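PDB 4FGM: aminopeptidase N family protein from Idiomarina loihiensis L2TR, which is thought to act as a zinc-dependent aminopeptidase of the M61 family, cleaving residues from the amino ends of peptides. Local coordinates for residues N366-A369 and P370-I373; V533-I536 and L537-Y540; R539-P542 and G543-V546. All blocks are in the same frame, centred on the assembly; numbering follows the deposited sequence.

Interaction 1: N366-A369 and P370-I373; sequences NENA and PNSI
Two torsions turn the amides of Asn368 and Asn371 toward each other: in Asn368, CG swings opposite the backbone N and lies beside the carbonyl carbon (chi1 -162°), while in Asn371 it lies beside the N (chi1 -52°). The setting is a type I beta turn, Asn366 to Ala369, running into the short helix 369-372. An Asx turn tightens the beginning: Asn368 N donates to Asn366 OD1 at 2.9 Å.

Between the two amides, Asn371 ND2 gives a nearly straight bond to Asn368 OD1, 2.9 Å long. The acceptor lies close to the plane of the Asn371 amide, yet the donor sits well above the carbonyl plane of Asn368, the two amide planes being 53° apart. Asn371 is gripped from outside as well: ND2 also donates to Val503 O, and OD1 accepts from His505 N, so this side chain ties the turn to a distant part of the chain.

Asn368 O is shared. Asn371 N reaches one face of its plane at 3.1 Å and Ser372 OG the opposite face at 2.9 Å. That second bond is possible because OG stands between its own N and carbonyl carbon, folded back over the turn. Ala369 O likewise takes two donors, Ser372 N and Ile373 N. Apolar contact is slight: Ile373 CG1 passes 3.4 Å from Ala369 O, and its CD1 touches Ala369 CB at 4.0 Å.

Interaction 2: V533-I536 and L537-Y540; sequences VKRI and LERY
Backbone bonds tie Leu537 and Glu538 to the last turn of helix 533-537. Leu537 N donates to Val533 O at 3.2 Å in the helical i to i+4 pattern. Glu538, the first residue to leave helical backbone angles, divides its N-H between two carbonyls: 3.2 Å to Arg535 O, and a weak bond to Lys534 O. The chain then folds through a type I turn from Leu537 to Tyr540.

Among the charged groups, one water bridges two arginines, accepting from Arg535 NH2 at 3.1 Å and from Arg539 NH1 at 3.2 Å. It meets the guanidinium of Arg539 at its edge, in plane, while Arg535 O lies over one face of that group. Extended from CG to NE, the Arg539 chain runs back along the helix end, which sets NH1 3.5 Å from Ile536 CA. Water between two cations probably eases their repulsion. Glu538 OE1 comes to 2.9 Å from Arg535 O, an approach of two acceptors that is unfavourable and leaves this exposed carboxylate's position doubtful.

Apolar contacts centre on Ile536. Its CG2, opposite the backbone N and beside the carbonyl carbon, meets Leu537 CD1 at 3.7 Å and the edge of the Tyr540 ring in plane, 3.9 Å from CE2.

Tyr540 stacks on Trp563 and bonds through OH to Asp524; Leu537 also rests on Trp563 and on Phe487. The helix end is thereby seated against loops of the C-terminal sheet, just before strand 545-552.

Interaction 3: R539-P542 and G543-V546; sequences RYIP and GDTV
Ile541 and Asp544 close a type II beta turn, and the chain reverses through it: the directions of 539-542 and 543-546 lie 132° apart. Pro542 takes the second position and Gly543 the third. With phi at 104°, Gly543 has a backbone shape in which a CB would be jammed against Pro542 O, the usual place for glycine in a type II turn. The closing bond, Asp544 N to Ile541 O, is 3.1 Å long.

Asp544 bonds back a second time through its side chain. CG lies beside its own backbone N and opposite the carbonyl carbon, which carries the carboxylate back over the start of the turn, where OD2 accepts from Ile541 N at 3.0 Å. The N-H meets OD2 from above the carboxylate plane. Ile541 is thus held at both N and O by one residue, and its CG1 lies alongside the same oxygen, 3.5 Å from OD2.

Beyond the turn, Val546 approaches Tyr540 from the opposite direction. Its CG1 meets CE1 at 3.4 Å and CZ at 3.6 Å, coming in obliquely to the ring. Asp544 OD2 stands at the ring edge, near its plane and 4.0 Å from CD1, with carboxylate and ring planes 77° apart. Backbone bonds between Trp563 and both Gly543 and Asp544 start the pairing that strand 545-552 continues with strand 555-562.

The chemistry is that of a carboxylate tucked against a turn: OD2 receives a backbone N-H, which would favour an ionised Asp544, with at most a slight contribution from the ring edge, although Ile541 O, 3.4 Å from OD2, works mildly against it.

Interactions 2 and 3 are consecutive pieces of one connection: they share Arg539 and Tyr540, their centres lie 10 Å apart, and together they carry the chain from helix 533-537 into strand 545-552. The sheet that contains strand 545-552, with its short helices, is consistent with a PDZ-like domain. Interaction 1 belongs to the M61 peptidase region, about 27 Å away between centres and about 18 Å from interaction 2 between nearest atoms. Its outside bonds to Val503 and His505 nevertheless reach the end of strand 497-503, in the same sheet as strand 545-552. All three lie away from the zinc site of His273, His277 and Glu307 and its maleic acid.

Interaction 1: N366-A369 and P370-I373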
ATOM      1  N   ASN A 366       6.158  -2.979 -15.200  1.00 36.68           N
ATOM      2  CA  ASN A 366       7.518  -3.475 -15.300  1.00 41.41           C
ATOM      3  C   ASN A 366       8.524  -2.325 -15.418  1.00 46.15           C
ATOM      4  O   ASN A 366       8.257  -1.200 -14.989  1.00 44.84           O
ATOM      5  CB  ASN A 366       7.658  -4.438 -16.488  1.00 48.39           C
ATOM      6  CG  ASN A 366       7.174  -3.837 -17.791  1.00 54.53           C
ATOM      7  OD1 ASN A 366       7.377  -2.653 -18.055  1.00 50.75           O
ATOM      8  ND2 ASN A 366       6.550  -4.658 -18.624  1.00 56.58           N
ATOM      9  N   GLU A 367       9.683  -2.621 -16.002  1.00 47.45           N
ATOM     10  CA  GLU A 367      10.746  -1.637 -16.152  1.00 48.96           C
ATOM     11  C   GLU A 367      10.379  -0.412 -16.981  1.00 48.74           C
ATOM     12  O   GLU A 367      10.983   0.654 -16.821  1.00 46.17           O
ATOM     13  CB  GLU A 367      11.996  -2.298 -16.753  1.00 38.00           C
ATOM     14  CG  GLU A 367      11.839  -2.866 -18.163  1.00 44.70           C
ATOM     15  CD  GLU A 367      10.917  -4.083 -18.229  1.00 55.89           C
ATOM     16  OE1 GLU A 367      10.813  -4.826 -17.221  1.00 49.76           O
ATOM     17  OE2 GLU A 367      10.311  -4.303 -19.303  1.00 57.51           O
ATOM     18  N   ASN A 368       9.387  -0.551 -17.853  1.00 48.83           N
ATOM     19  CA  ASN A 368       8.993   0.562 -18.710  1.00 48.00           C
ATOM     20  C   ASN A 368       7.938   1.460 -18.064  1.00 49.29           C
ATOM     21  O   ASN A 368       7.406   2.365 -18.713  1.00 49.03           O
ATOM     22  CB  ASN A 368       8.478   0.029 -20.052  1.00 40.73           C
ATOM     23  CG  ASN A 368       8.473   1.087 -21.140  1.00 43.90           C
ATOM     24  OD1 ASN A 368       9.515   1.671 -21.467  1.00 50.42           O
ATOM     25  ND2 ASN A 368       7.298   1.336 -21.715  1.00 36.28           N
ATOM     26  N   ALA A 369       7.656   1.215 -16.785  1.00 44.88           N
ATOM     27  CA  ALA A 369       6.659   1.989 -16.052  1.00 45.34           C
ATOM     28  C   ALA A 369       6.855   3.511 -16.104  1.00 43.85           C
ATOM     29  O   ALA A 369       5.925   4.246 -16.442  1.00 43.20           O
ATOM     30  CB  ALA A 369       6.606   1.523 -14.601  1.00 44.17           C
ATOM     31  N   PRO A 370       8.070   4.001 -15.787  1.00 43.99           N
ATOM     32  CA  PRO A 370       8.314   5.450 -15.811  1.00 41.40           C
ATOM     33  C   PRO A 370       8.081   6.106 -17.173  1.00 42.59           C
ATOM     34  O   PRO A 370       7.892   7.320 -17.249  1.00 39.95           O
ATOM     35  CB  PRO A 370       9.773   5.573 -15.365  1.00 40.86           C
ATOM     36  CG  PRO A 370      10.027   4.306 -14.602  1.00 40.44           C
ATOM     37  CD  PRO A 370       9.294   3.272 -15.410  1.00 39.15           C
ATOM     38  N   ASN A 371       8.086   5.306 -18.238  1.00 43.61           N
ATOM     39  CA  ASN A 371       7.887   5.829 -19.592  1.00 44.83           C
ATOM     40  C   ASN A 371       6.459   5.683 -20.119  1.00 46.71           C
ATOM     41  O   ASN A 371       6.100   6.299 -21.127  1.00 47.06           O
ATOM     42  CB  ASN A 371       8.788   5.101 -20.598  1.00 41.48           C
ATOM     43  CG  ASN A 371      10.246   5.077 -20.192  1.00 49.96           C
ATOM     44  OD1 ASN A 371      10.842   6.114 -19.886  1.00 48.68           O
ATOM     45  ND2 ASN A 371      10.838   3.886 -20.210  1.00 44.88           N
ATOM     46  N   SER A 372       5.640   4.876 -19.449  1.00 42.13           N
ATOM     47  CA  SER A 372       4.297   4.615 -19.960  1.00 39.44           C
ATOM     48  C   SER A 372       3.102   4.750 -19.031  1.00 39.52           C
ATOM     49  O   SER A 372       1.966   4.687 -19.495  1.00 41.48           O
ATOM     50  CB  SER A 372       4.273   3.214 -20.580  1.00 42.51           C
ATOM     51  OG  SER A 372       4.666   2.240 -19.620  1.00 44.13           O
ATOM     52  N   ILE A 373       3.330   4.912 -17.734  1.00 38.67           N
ATOM     53  CA  ILE A 373       2.207   5.053 -16.812  1.00 40.71           C
ATOM     54  C   ILE A 373       2.466   6.148 -15.795  1.00 44.42           C
ATOM     55  O   ILE A 373       3.565   6.694 -15.715  1.00 45.31           O
ATOM     56  CB  ILE A 373       1.906   3.737 -16.039  1.00 44.54           C
ATOM     57  CG1 ILE A 373       2.996   3.469 -15.008  1.00 44.67           C
ATOM     58  CG2 ILE A 373       1.792   2.564 -17.005  1.00 42.66           C
ATOM     59  CD1 ILE A 373       2.680   2.305 -14.087  1.00 46.90           C
TER

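Interaction 2: V533-I536 and L537-Y540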
ATOM      1  N   VAL A 533      31.616   3.840  -9.985  1.00 45.89           N
ATOM      2  CA  VAL A 533      30.689   4.535 -10.871  1.00 48.61           C
ATOM      3  C   VAL A 533      30.584   6.051 -10.731  1.00 52.59           C
ATOM      4  O   VAL A 533      30.531   6.759 -11.738  1.00 55.44           O
ATOM      5  CB  VAL A 533      29.272   3.909 -10.813  1.00 51.87           C
ATOM      6  CG1 VAL A 533      28.602   4.210  -9.475  1.00 40.49           C
ATOM      7  CG2 VAL A 533      28.446   4.416 -11.986  1.00 50.41           C
ATOM      8  N   LYS A 534      30.558   6.564  -9.509  1.00 56.08           N
ATOM      9  CA  LYS A 534      30.464   8.012  -9.320  1.00 59.36           C
ATOM     10  C   LYS A 534      31.792   8.742  -9.615  1.00 58.46           C
ATOM     11  O   LYS A 534      31.789   9.856 -10.141  1.00 57.90           O
ATOM     12  CB  LYS A 534      29.969   8.307  -7.908  1.00 67.62           C
ATOM     13  CG  LYS A 534      28.654   7.592  -7.610  1.00 86.26           C
ATOM     14  CD  LYS A 534      28.122   7.909  -6.222  1.00 96.38           C
ATOM     15  CE  LYS A 534      27.650   9.353  -6.119  1.00100.69           C
ATOM     16  NZ  LYS A 534      27.214   9.697  -4.737  1.00 99.25           N
ATOM     17  N   ARG A 535      32.920   8.114  -9.283  1.00 54.93           N
ATOM     18  CA  ARG A 535      34.235   8.695  -9.562  1.00 60.30           C
ATOM     19  C   ARG A 535      34.339   8.849 -11.075  1.00 64.68           C
ATOM     20  O   ARG A 535      34.645   9.925 -11.591  1.00 65.82           O
ATOM     21  CB  ARG A 535      35.362   7.763  -9.087  1.00 59.90           C
ATOM     22  CG  ARG A 535      35.694   7.837  -7.605  1.00 64.90           C
ATOM     23  CD  ARG A 535      36.132   6.470  -7.067  1.00 67.20           C
ATOM     24  NE  ARG A 535      36.757   5.634  -8.094  1.00 69.50           N
ATOM     25  CZ  ARG A 535      37.205   4.397  -7.883  1.00 75.69           C
ATOM     26  NH1 ARG A 535      37.101   3.846  -6.678  1.00 77.02           N
ATOM     27  NH2 ARG A 535      37.753   3.704  -8.876  1.00 75.12           N
ATOM     28  N   ILE A 536      34.077   7.750 -11.777  1.00 62.58           N
ATOM     29  CA  ILE A 536      34.131   7.718 -13.235  1.00 64.56           C
ATOM     30  C   ILE A 536      33.258   8.800 -13.881  1.00 61.95           C
ATOM     31  O   ILE A 536      33.688   9.466 -14.822  1.00 65.75           O
ATOM     32  CB  ILE A 536      33.700   6.323 -13.771  1.00 58.68           C
ATOM     33  CG1 ILE A 536      34.716   5.263 -13.339  1.00 53.00           C
ATOM     34  CG2 ILE A 536      33.580   6.345 -15.287  1.00 59.71           C
ATOM     35  CD1 ILE A 536      34.283   3.838 -13.621  1.00 47.08           C
ATOM     36  N   LEU A 537      32.046   8.992 -13.371  1.00 54.82           N
ATOM     37  CA  LEU A 537      31.150   9.986 -13.955  1.00 56.34           C
ATOM     38  C   LEU A 537      31.412  11.450 -13.631  1.00 58.91           C
ATOM     39  O   LEU A 537      30.897  12.324 -14.314  1.00 60.26           O
ATOM     40  CB  LEU A 537      29.707   9.633 -13.626  1.00 50.00           C
ATOM     41  CG  LEU A 537      29.106   8.670 -14.647  1.00 51.89           C
ATOM     42  CD1 LEU A 537      30.065   7.531 -14.928  1.00 51.48           C
ATOM     43  CD2 LEU A 537      27.788   8.146 -14.120  1.00 59.67           C
ATOM     44  N   GLU A 538      32.212  11.728 -12.608  1.00 61.10           N
ATOM     45  CA  GLU A 538      32.528  13.116 -12.251  1.00 60.07           C
ATOM     46  C   GLU A 538      33.613  13.628 -13.210  1.00 56.66           C
ATOM     47  O   GLU A 538      34.175  14.698 -13.020  1.00 61.99           O
ATOM     48  CB  GLU A 538      33.038  13.189 -10.797  1.00 65.47           C
ATOM     49  CG  GLU A 538      34.557  13.245 -10.668  1.00 80.30           C
ATOM     50  CD  GLU A 538      35.114  12.370  -9.553  1.00 90.16           C
ATOM     51  OE1 GLU A 538      36.111  11.649  -9.809  1.00 89.72           O
ATOM     52  OE2 GLU A 538      34.577  12.409  -8.423  1.00 89.13           O
ATOM     53  N   ARG A 539      33.894  12.854 -14.248  1.00 50.22           N
ATOM     54  CA  ARG A 539      34.921  13.214 -15.213  1.00 48.84           C
ATOM     55  C   ARG A 539      34.356  13.643 -16.535  1.00 52.28           C
ATOM     56  O   ARG A 539      35.097  13.997 -17.445  1.00 52.62           O
ATOM     57  CB  ARG A 539      35.842  12.024 -15.453  1.00 50.74           C
ATOM     58  CG  ARG A 539      36.803  11.790 -14.335  1.00 50.90           C
ATOM     59  CD  ARG A 539      37.192  10.358 -14.289  1.00 59.12           C
ATOM     60  NE  ARG A 539      38.036  10.079 -13.141  1.00 59.06           N
ATOM     61  CZ  ARG A 539      38.233   8.858 -12.663  1.00 56.47           C
ATOM     62  NH1 ARG A 539      37.646   7.821 -13.241  1.00 46.43           N
ATOM     63  NH2 ARG A 539      39.004   8.672 -11.603  1.00 59.11           N
ATOM     64  N   TYR A 540      33.041  13.618 -16.643  1.00 54.37           N
ATOM     65  CA  TYR A 540      32.414  13.971 -17.896  1.00 56.12           C
ATOM     66  C   TYR A 540      31.457  15.134 -17.803  1.00 60.41           C
ATOM     67  O   TYR A 540      30.973  15.474 -16.731  1.00 63.68           O
ATOM     68  CB  TYR A 540      31.673  12.749 -18.429  1.00 48.99           C
ATOM     69  CG  TYR A 540      32.563  11.543 -18.504  1.00 50.55           C
ATOM     70  CD1 TYR A 540      33.576  11.471 -19.451  1.00 43.42           C
ATOM     71  CD2 TYR A 540      32.425  10.497 -17.603  1.00 54.00           C
ATOM     72  CE1 TYR A 540      34.426  10.392 -19.501  1.00 49.23           C
ATOM     73  CE2 TYR A 540      33.276   9.407 -17.644  1.00 47.90           C
ATOM     74  CZ  TYR A 540      34.273   9.360 -18.595  1.00 54.08           C
ATOM     75  OH  TYR A 540      35.122   8.279 -18.643  1.00 51.64           O
TER
HETATM   76  O   HOH W   1      38.588   5.349 -11.366  1.00 30.41           O

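Interaction 3: R539-P542 and G543-V546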
ATOM      1  N   ARG A 539      33.894  12.854 -14.248  1.00 50.22           N
ATOM      2  CA  ARG A 539      34.921  13.214 -15.213  1.00 48.84           C
ATOM      3  C   ARG A 539      34.356  13.643 -16.535  1.00 52.28           C
ATOM      4  O   ARG A 539      35.097  13.997 -17.445  1.00 52.62           O
ATOM      5  CB  ARG A 539      35.842  12.024 -15.453  1.00 50.74           C
ATOM      6  CG  ARG A 539      36.803  11.790 -14.335  1.00 50.90           C
ATOM      7  CD  ARG A 539      37.192  10.358 -14.289  1.00 59.12           C
ATOM      8  NE  ARG A 539      38.036  10.079 -13.141  1.00 59.06           N
ATOM      9  CZ  ARG A 539      38.233   8.858 -12.663  1.00 56.47           C
ATOM     10  NH1 ARG A 539      37.646   7.821 -13.241  1.00 46.43           N
ATOM     11  NH2 ARG A 539      39.004   8.672 -11.603  1.00 59.11           N
ATOM     12  N   TYR A 540      33.041  13.618 -16.643  1.00 54.37           N
ATOM     13  CA  TYR A 540      32.414  13.971 -17.896  1.00 56.12           C
ATOM     14  C   TYR A 540      31.457  15.134 -17.803  1.00 60.41           C
ATOM     15  O   TYR A 540      30.973  15.474 -16.731  1.00 63.68           O
ATOM     16  CB  TYR A 540      31.673  12.749 -18.429  1.00 48.99           C
ATOM     17  CG  TYR A 540      32.563  11.543 -18.504  1.00 50.55           C
ATOM     18  CD1 TYR A 540      33.576  11.471 -19.451  1.00 43.42           C
ATOM     19  CD2 TYR A 540      32.425  10.497 -17.603  1.00 54.00           C
ATOM     20  CE1 TYR A 540      34.426  10.392 -19.501  1.00 49.23           C
ATOM     21  CE2 TYR A 540      33.276   9.407 -17.644  1.00 47.90           C
ATOM     22  CZ  TYR A 540      34.273   9.360 -18.595  1.00 54.08           C
ATOM     23  OH  TYR A 540      35.122   8.279 -18.643  1.00 51.64           O
ATOM     24  N   ILE A 541      31.207  15.745 -18.956  1.00 54.82           N
ATOM     25  CA  ILE A 541      30.263  16.843 -19.068  1.00 55.40           C
ATOM     26  C   ILE A 541      29.430  16.537 -20.307  1.00 47.59           C
ATOM     27  O   ILE A 541      29.841  15.764 -21.167  1.00 41.85           O
ATOM     28  CB  ILE A 541      30.963  18.223 -19.234  1.00 45.20           C
ATOM     29  CG1 ILE A 541      31.770  18.261 -20.530  1.00 45.83           C
ATOM     30  CG2 ILE A 541      31.856  18.500 -18.029  1.00 47.13           C
ATOM     31  CD1 ILE A 541      32.334  19.631 -20.838  1.00 49.83           C
ATOM     32  N   PRO A 542      28.237  17.125 -20.408  1.00 47.46           N
ATOM     33  CA  PRO A 542      27.396  16.860 -21.579  1.00 42.22           C
ATOM     34  C   PRO A 542      28.173  17.021 -22.889  1.00 43.30           C
ATOM     35  O   PRO A 542      28.929  17.975 -23.062  1.00 40.83           O
ATOM     36  CB  PRO A 542      26.270  17.881 -21.426  1.00 40.74           C
ATOM     37  CG  PRO A 542      26.124  17.980 -19.935  1.00 41.74           C
ATOM     38  CD  PRO A 542      27.567  18.037 -19.464  1.00 41.62           C
ATOM     39  N   GLY A 543      27.989  16.074 -23.801  1.00 46.72           N
ATOM     40  CA  GLY A 543      28.679  16.133 -25.075  1.00 41.47           C
ATOM     41  C   GLY A 543      29.836  15.153 -25.168  1.00 49.51           C
ATOM     42  O   GLY A 543      30.267  14.805 -26.266  1.00 47.14           O
ATOM     43  N   ASP A 544      30.353  14.705 -24.026  1.00 47.26           N
ATOM     44  CA  ASP A 544      31.454  13.756 -24.049  1.00 49.71           C
ATOM     45  C   ASP A 544      30.946  12.380 -24.457  1.00 48.49           C
ATOM     46  O   ASP A 544      29.818  11.998 -24.147  1.00 50.98           O
ATOM     47  CB  ASP A 544      32.128  13.657 -22.677  1.00 57.70           C
ATOM     48  CG  ASP A 544      32.950  14.884 -22.339  1.00 63.92           C
ATOM     49  OD1 ASP A 544      33.352  15.603 -23.276  1.00 65.54           O
ATOM     50  OD2 ASP A 544      33.210  15.121 -21.141  1.00 62.74           O
ATOM     51  N   THR A 545      31.781  11.636 -25.166  1.00 46.27           N
ATOM     52  CA  THR A 545      31.407  10.300 -25.593  1.00 49.20           C
ATOM     53  C   THR A 545      32.361   9.255 -25.029  1.00 46.32           C
ATOM     54  O   THR A 545      33.573   9.441 -25.030  1.00 42.00           O
ATOM     55  CB  THR A 545      31.397  10.187 -27.123  1.00 48.55           C
ATOM     56  OG1 THR A 545      30.466  11.134 -27.657  1.00 47.36           O
ATOM     57  CG2 THR A 545      30.984   8.770 -27.551  1.00 44.30           C
ATOM     58  N   VAL A 546      31.793   8.164 -24.530  1.00 43.57           N
ATOM     59  CA  VAL A 546      32.574   7.071 -23.977  1.00 40.78           C
ATOM     60  C   VAL A 546      31.996   5.760 -24.477  1.00 43.27           C
ATOM     61  O   VAL A 546      30.855   5.700 -24.950  1.00 36.41           O
ATOM     62  CB  VAL A 546      32.534   7.047 -22.442  1.00 39.96           C
ATOM     63  CG1 VAL A 546      33.127   8.330 -21.880  1.00 44.41           C
ATOM     64  CG2 VAL A 546      31.103   6.847 -21.964  1.00 36.04           C
TER